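Local coordinates for protein spermidine synthase (Corynebacterium glutamicum ATCC 13032, PDB 3GJY) that is a probable spermidine synthase with an AdoMet-dependent methyltransferase-like fold, likely transferring an aminopropyl group to putrescine in polyamine biosynthesis, at residues A152-D166 against H185-N199. Numbering follows the deposited sequence. Where two conformers were deposited one is given.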
loop_
_atom_site.group_PDB
_atom_site.type_symbol
_atom_site.label_atom_id
_atom_site.label_comp_id
_atom_site.label_asym_id
_atom_site.label_seq_id
_atom_site.Cartn_x
_atom_site.Cartn_y
_atom_site.Cartn_z
ATOM N N ALA A 152 5.873 -8.504 10.357
ATOM C CA ALA A 152 4.463 -8.548 10.763
ATOM C C ALA A 152 4.243 -9.585 11.851
ATOM O O ALA A 152 3.510 -9.332 12.817
ATOM C CB ALA A 152 3.544 -8.794 9.548
ATOM N N GLU A 153 4.905 -10.738 11.733
ATOM C CA GLU A 153 4.735 -11.769 12.764
ATOM C C GLU A 153 5.205 -11.302 14.126
ATOM O O GLU A 153 4.709 -11.818 15.156
ATOM C CB GLU A 153 5.522 -13.023 12.395
ATOM C CG GLU A 153 4.938 -13.715 11.183
ATOM C CD GLU A 153 5.610 -15.015 10.810
ATOM O OE1 GLU A 153 6.435 -15.511 11.614
ATOM O OE2 GLU A 153 5.313 -15.537 9.717
ATOM N N SER A 154 6.154 -10.352 14.157
ATOM C CA SER A 154 6.623 -9.854 15.446
ATOM C C SER A 154 5.910 -8.611 15.970
ATOM O O SER A 154 6.238 -8.125 17.052
ATOM C CB SER A 154 8.145 -9.658 15.443
ATOM O OG SER A 154 8.785 -10.899 15.682
ATOM N N PHE A 155 4.893 -8.108 15.236
ATOM C CA PHE A 155 4.149 -6.953 15.735
ATOM C C PHE A 155 3.651 -7.244 17.153
ATOM O O PHE A 155 3.052 -8.303 17.409
ATOM C CB PHE A 155 2.892 -6.684 14.884
ATOM C CG PHE A 155 3.128 -6.094 13.501
ATOM C CD1 PHE A 155 4.279 -5.383 13.168
ATOM C CD2 PHE A 155 2.121 -6.235 12.555
ATOM C CE1 PHE A 155 4.426 -4.837 11.873
ATOM C CE2 PHE A 155 2.254 -5.695 11.282
ATOM C CZ PHE A 155 3.406 -5.005 10.939
ATOM N N THR A 156 3.828 -6.276 18.042
ATOM C CA THR A 156 3.203 -6.334 19.370
ATOM C C THR A 156 1.869 -5.534 19.350
ATOM O O THR A 156 1.581 -4.763 18.412
ATOM C CB THR A 156 4.147 -5.766 20.438
ATOM O OG1 THR A 156 4.460 -4.412 20.111
ATOM C CG2 THR A 156 5.440 -6.557 20.511
ATOM N N PRO A 157 1.028 -5.716 20.367
ATOM C CA PRO A 157 -0.273 -5.066 20.306
ATOM C C PRO A 157 -0.264 -3.558 20.257
ATOM O O PRO A 157 0.497 -2.892 20.956
ATOM C CB PRO A 157 -0.974 -5.558 21.573
ATOM C CG PRO A 157 -0.348 -6.861 21.828
ATOM C CD PRO A 157 1.111 -6.652 21.512
ATOM N N ALA A 158 -1.109 -3.016 19.383
ATOM C CA ALA A 158 -1.339 -1.560 19.330
ATOM C C ALA A 158 -0.032 -0.793 19.180
ATOM O O ALA A 158 0.192 0.248 19.811
ATOM C CB ALA A 158 -2.109 -1.102 20.572
ATOM N N SER A 159 0.815 -1.306 18.288
ATOM C CA SER A 159 2.130 -0.720 18.000
ATOM C C SER A 159 2.170 0.184 16.782
ATOM O O SER A 159 3.193 0.819 16.522
ATOM C CB SER A 159 3.155 -1.852 17.922
ATOM O OG SER A 159 2.729 -2.832 16.969
ATOM N N ARG A 160 1.067 0.248 16.043
ATOM C CA ARG A 160 0.973 1.137 14.843
ATOM C C ARG A 160 -0.488 1.479 14.579
ATOM O O ARG A 160 -1.365 0.718 14.986
ATOM C CB ARG A 160 1.631 0.470 13.605
ATOM C CG ARG A 160 1.073 -0.922 13.303
ATOM C CD ARG A 160 2.151 -1.926 12.965
ATOM N NE ARG A 160 3.035 -2.238 14.062
ATOM C CZ ARG A 160 4.379 -2.200 14.063
ATOM N NH1 ARG A 160 4.998 -2.588 15.154
ATOM N NH2 ARG A 160 5.115 -1.758 13.049
ATOM N N ASP A 161 -0.739 2.568 13.841
ATOM C CA ASP A 161 -2.113 3.013 13.597
ATOM C C ASP A 161 -2.617 2.649 12.237
ATOM O O ASP A 161 -3.829 2.486 12.052
ATOM C CB ASP A 161 -2.177 4.525 13.774
ATOM C CG ASP A 161 -1.712 4.908 15.145
ATOM O OD1 ASP A 161 -2.381 4.551 16.136
ATOM O OD2 ASP A 161 -0.648 5.514 15.267
ATOM N N VAL A 162 -1.688 2.510 11.279
ATOM C CA VAL A 162 -2.028 2.205 9.895
ATOM C C VAL A 162 -0.957 1.270 9.384
ATOM O O VAL A 162 0.213 1.501 9.635
ATOM C CB VAL A 162 -2.037 3.508 9.003
ATOM C CG1 VAL A 162 -2.422 3.150 7.592
ATOM C CG2 VAL A 162 -2.968 4.593 9.580
ATOM N N ILE A 163 -1.367 0.265 8.622
ATOM C CA ILE A 163 -0.440 -0.574 7.859
ATOM C C ILE A 163 -0.812 -0.443 6.381
ATOM O O ILE A 163 -1.962 -0.632 6.022
ATOM C CB ILE A 163 -0.566 -2.064 8.285
ATOM C CG1 ILE A 163 -0.108 -2.263 9.739
ATOM C CG2 ILE A 163 0.185 -3.025 7.346
ATOM C CD1 ILE A 163 -0.619 -3.564 10.355
ATOM N N ILE A 164 0.180 -0.125 5.544
ATOM C CA ILE A 164 0.044 -0.076 4.094
ATOM C C ILE A 164 0.898 -1.210 3.530
ATOM O O ILE A 164 2.108 -1.228 3.737
ATOM C CB ILE A 164 0.492 1.292 3.519
ATOM C CG1 ILE A 164 -0.342 2.428 4.175
ATOM C CG2 ILE A 164 0.347 1.287 1.986
ATOM C CD1 ILE A 164 -0.006 3.808 3.773
ATOM N N ARG A 165 0.266 -2.148 2.826
ATOM C CA ARG A 165 0.991 -3.249 2.184
ATOM C C ARG A 165 1.142 -2.920 0.704
ATOM O O ARG A 165 0.137 -2.757 -0.025
ATOM C CB ARG A 165 0.250 -4.587 2.286
ATOM C CG ARG A 165 1.139 -5.741 1.926
ATOM C CD ARG A 165 0.339 -6.981 1.529
ATOM N NE ARG A 165 -0.347 -6.780 0.265
ATOM C CZ ARG A 165 -1.379 -7.524 -0.128
ATOM N NH1 ARG A 165 -1.854 -8.491 0.639
ATOM N NH2 ARG A 165 -1.958 -7.261 -1.289
ATOM N N ASP A 166 2.382 -2.831 0.249
ATOM C CA ASP A 166 2.667 -2.568 -1.169
ATOM C C ASP A 166 3.936 -3.297 -1.515
ATOM O O ASP A 166 4.996 -2.712 -1.693
ATOM C CB ASP A 166 2.770 -1.062 -1.450
ATOM C CG ASP A 166 2.889 -0.739 -2.934
ATOM O OD1 ASP A 166 2.470 -1.569 -3.730
ATOM O OD2 ASP A 166 3.417 0.353 -3.281
ATOM N N HIS A 185 -1.883 -11.211 12.203
ATOM C CA HIS A 185 -0.723 -10.492 12.719
ATOM C C HIS A 185 -0.906 -8.974 12.586
ATOM O O HIS A 185 -0.614 -8.221 13.521
ATOM C CB HIS A 185 0.548 -10.952 12.034
ATOM C CG HIS A 185 0.987 -12.312 12.459
ATOM N ND1 HIS A 185 1.222 -13.362 11.592
ATOM C CD2 HIS A 185 1.161 -12.804 13.705
ATOM C CE1 HIS A 185 1.609 -14.422 12.302
ATOM N NE2 HIS A 185 1.569 -14.101 13.576
ATOM N N CYS A 186 -1.387 -8.550 11.422
ATOM C CA CYS A 186 -1.671 -7.120 11.191
ATOM C C CYS A 186 -2.698 -6.586 12.165
ATOM O O CYS A 186 -2.508 -5.517 12.731
ATOM C CB CYS A 186 -2.118 -6.887 9.740
ATOM S SG CYS A 186 -0.812 -7.130 8.539
ATOM N N HIS A 187 -3.755 -7.365 12.406
ATOM C CA HIS A 187 -4.788 -6.936 13.346
ATOM C C HIS A 187 -4.247 -6.759 14.775
ATOM O O HIS A 187 -4.516 -5.759 15.442
ATOM C CB HIS A 187 -5.973 -7.898 13.295
ATOM C CG HIS A 187 -7.132 -7.443 14.109
ATOM N ND1 HIS A 187 -7.227 -7.645 15.465
ATOM C CD2 HIS A 187 -8.229 -6.742 13.750
ATOM C CE1 HIS A 187 -8.340 -7.089 15.909
ATOM N NE2 HIS A 187 -8.969 -6.536 14.890
ATOM N N ARG A 188 -3.430 -7.723 15.233
ATOM C CA ARG A 188 -2.815 -7.579 16.528
ATOM C C ARG A 188 -1.967 -6.313 16.612
ATOM O O ARG A 188 -2.015 -5.593 17.613
ATOM C CB ARG A 188 -1.939 -8.784 16.840
ATOM C CG ARG A 188 -1.284 -8.700 18.248
ATOM C CD ARG A 188 -0.419 -9.958 18.523
ATOM N NE ARG A 188 0.724 -9.962 17.624
ATOM C CZ ARG A 188 0.884 -10.756 16.566
ATOM N NH1 ARG A 188 0.033 -11.745 16.291
ATOM N NH2 ARG A 188 1.939 -10.576 15.771
ATOM N N GLY A 189 -1.169 -6.045 15.579
ATOM C CA GLY A 189 -0.291 -4.866 15.645
ATOM C C GLY A 189 -1.035 -3.547 15.613
ATOM O O GLY A 189 -0.504 -2.565 16.091
ATOM N N LEU A 190 -2.222 -3.492 14.996
ATOM C CA LEU A 190 -2.949 -2.233 14.889
ATOM C C LEU A 190 -3.533 -1.782 16.215
ATOM O O LEU A 190 -4.091 -2.598 16.987
ATOM C CB LEU A 190 -4.074 -2.367 13.857
ATOM C CG LEU A 190 -3.580 -2.328 12.409
ATOM C CD1 LEU A 190 -4.717 -2.783 11.471
ATOM C CD2 LEU A 190 -3.044 -0.938 12.004
ATOM N N ALA A 191 -3.438 -0.476 16.464
ATOM C CA ALA A 191 -4.250 0.133 17.525
ATOM C C ALA A 191 -5.718 -0.269 17.323
ATOM O O ALA A 191 -6.155 -0.461 16.197
ATOM C CB ALA A 191 -4.141 1.657 17.422
ATOM N N PRO A 192 -6.509 -0.365 18.399
ATOM C CA PRO A 192 -7.924 -0.660 18.209
ATOM C C PRO A 192 -8.553 0.289 17.193
ATOM O O PRO A 192 -8.387 1.511 17.297
ATOM C CB PRO A 192 -8.502 -0.460 19.618
ATOM C CG PRO A 192 -7.352 -0.748 20.539
ATOM C CD PRO A 192 -6.148 -0.198 19.816
ATOM N N GLY A 193 -9.253 -0.286 16.214
ATOM C CA GLY A 193 -9.896 0.522 15.196
ATOM C C GLY A 193 -8.985 1.031 14.105
ATOM O O GLY A 193 -9.468 1.754 13.235
ATOM N N GLY A 194 -7.700 0.630 14.105
ATOM C CA GLY A 194 -6.746 1.141 13.108
ATOM C C GLY A 194 -7.036 0.625 11.709
ATOM O O GLY A 194 -7.948 -0.167 11.504
ATOM N N LEU A 195 -6.234 1.068 10.748
ATOM C CA LEU A 195 -6.492 0.805 9.341
ATOM C C LEU A 195 -5.446 -0.085 8.715
ATOM O O LEU A 195 -4.263 0.187 8.834
ATOM C CB LEU A 195 -6.577 2.118 8.569
ATOM C CG LEU A 195 -6.723 2.064 7.047
ATOM C CD1 LEU A 195 -8.098 1.504 6.726
ATOM C CD2 LEU A 195 -6.558 3.499 6.460
ATOM N N TYR A 196 -5.907 -1.114 8.001
ATOM C CA TYR A 196 -5.090 -1.886 7.076
ATOM C C TYR A 196 -5.482 -1.504 5.643
ATOM O O TYR A 196 -6.654 -1.543 5.285
ATOM C CB TYR A 196 -5.303 -3.398 7.340
ATOM C CG TYR A 196 -4.661 -4.287 6.297
ATOM C CD1 TYR A 196 -3.375 -4.797 6.475
ATOM C CD2 TYR A 196 -5.346 -4.600 5.129
ATOM C CE1 TYR A 196 -2.788 -5.615 5.529
ATOM C CE2 TYR A 196 -4.768 -5.422 4.147
ATOM C CZ TYR A 196 -3.471 -5.933 4.363
ATOM O OH TYR A 196 -2.859 -6.736 3.434
ATOM N N VAL A 197 -4.484 -1.200 4.817
ATOM C CA VAL A 197 -4.691 -0.810 3.402
ATOM C C VAL A 197 -3.695 -1.588 2.561
ATOM O O VAL A 197 -2.499 -1.548 2.868
ATOM C CB VAL A 197 -4.347 0.682 3.143
ATOM C CG1 VAL A 197 -4.514 1.027 1.664
ATOM C CG2 VAL A 197 -5.169 1.595 3.995
ATOM N N ALA A 198 -4.145 -2.236 1.501
ATOM C CA ALA A 198 -3.245 -2.982 0.631
ATOM C C ALA A 198 -3.433 -2.659 -0.829
ATOM O O ALA A 198 -4.561 -2.583 -1.333
ATOM C CB ALA A 198 -3.407 -4.509 0.837
ATOM N N ASN A 199 -2.311 -2.548 -1.528
ATOM C CA ASN A 199 -2.329 -2.560 -2.983
ATOM C C ASN A 199 -2.380 -4.002 -3.471
ATOM O O ASN A 199 -1.564 -4.831 -3.069
ATOM C CB ASN A 199 -1.081 -1.870 -3.513
ATOM C CG ASN A 199 -1.038 -1.803 -5.012
ATOM O OD1 ASN A 199 -2.080 -1.788 -5.680
ATOM N ND2 ASN A 199 0.177 -1.724 -5.553
HETATM O O HOH W 1 -4.034 -4.249 19.043
HETATM O O HOH W 2 0.967 -5.500 -1.950
#
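V162 to R165 and L195 to N199 run side by side as parallel strands, their axes 10° apart, and the ladder from L195 N to D161 O up to N199 N to R165 O illustrates how a Rossmann-like sheet joins a strand to the one reached through the next helix. R165 shows what one side chain can add to such a ladder. Its CB lies 3.9 Å from the CB of A198, its partner in register, and CD passes the hydroxyl of Y196. A bend at chi3 (69°) then turns the guanidinium over the A198 methyl, which sits 3.6 Å above its plane. NE holds a water, and NH2 reaches N199 O at 3.0 Å, within the guanidinium plane but from above the plane of the carbonyl; NH1 forms a salt bridge with E212. One residue on, N199 ND2 meets D166 OD1 at 2.9 Å, a nearly straight bond (173°) arriving from above the carboxylate plane, while OD2 of that carboxylate is taken by Y70 and N199 OD1 by N239.

At the other end, R188 grips a single acceptor, F155 O, side-on with NE (2.9 Å) and NH2, pinning the loop after helix 148-153 to helix 180-189. E153 CA rests over the H185 ring, a CH-pi contact 3.8 Å from its centroid. G189 O receives the N-H groups of S159 and R160 from opposite faces of its plane. Between the two ends, I163 CD1 fits against C186 CB (3.7 Å) and L190 CG, closing helix 180-189 onto the sheet in a right-handed beta-alpha-beta crossover. Strand 92-96 flanks 160-165, strand 238-245 runs antiparallel along 194-202, and helix 69-85 covers V162, I164 and L195 on the sheet face opposite I163.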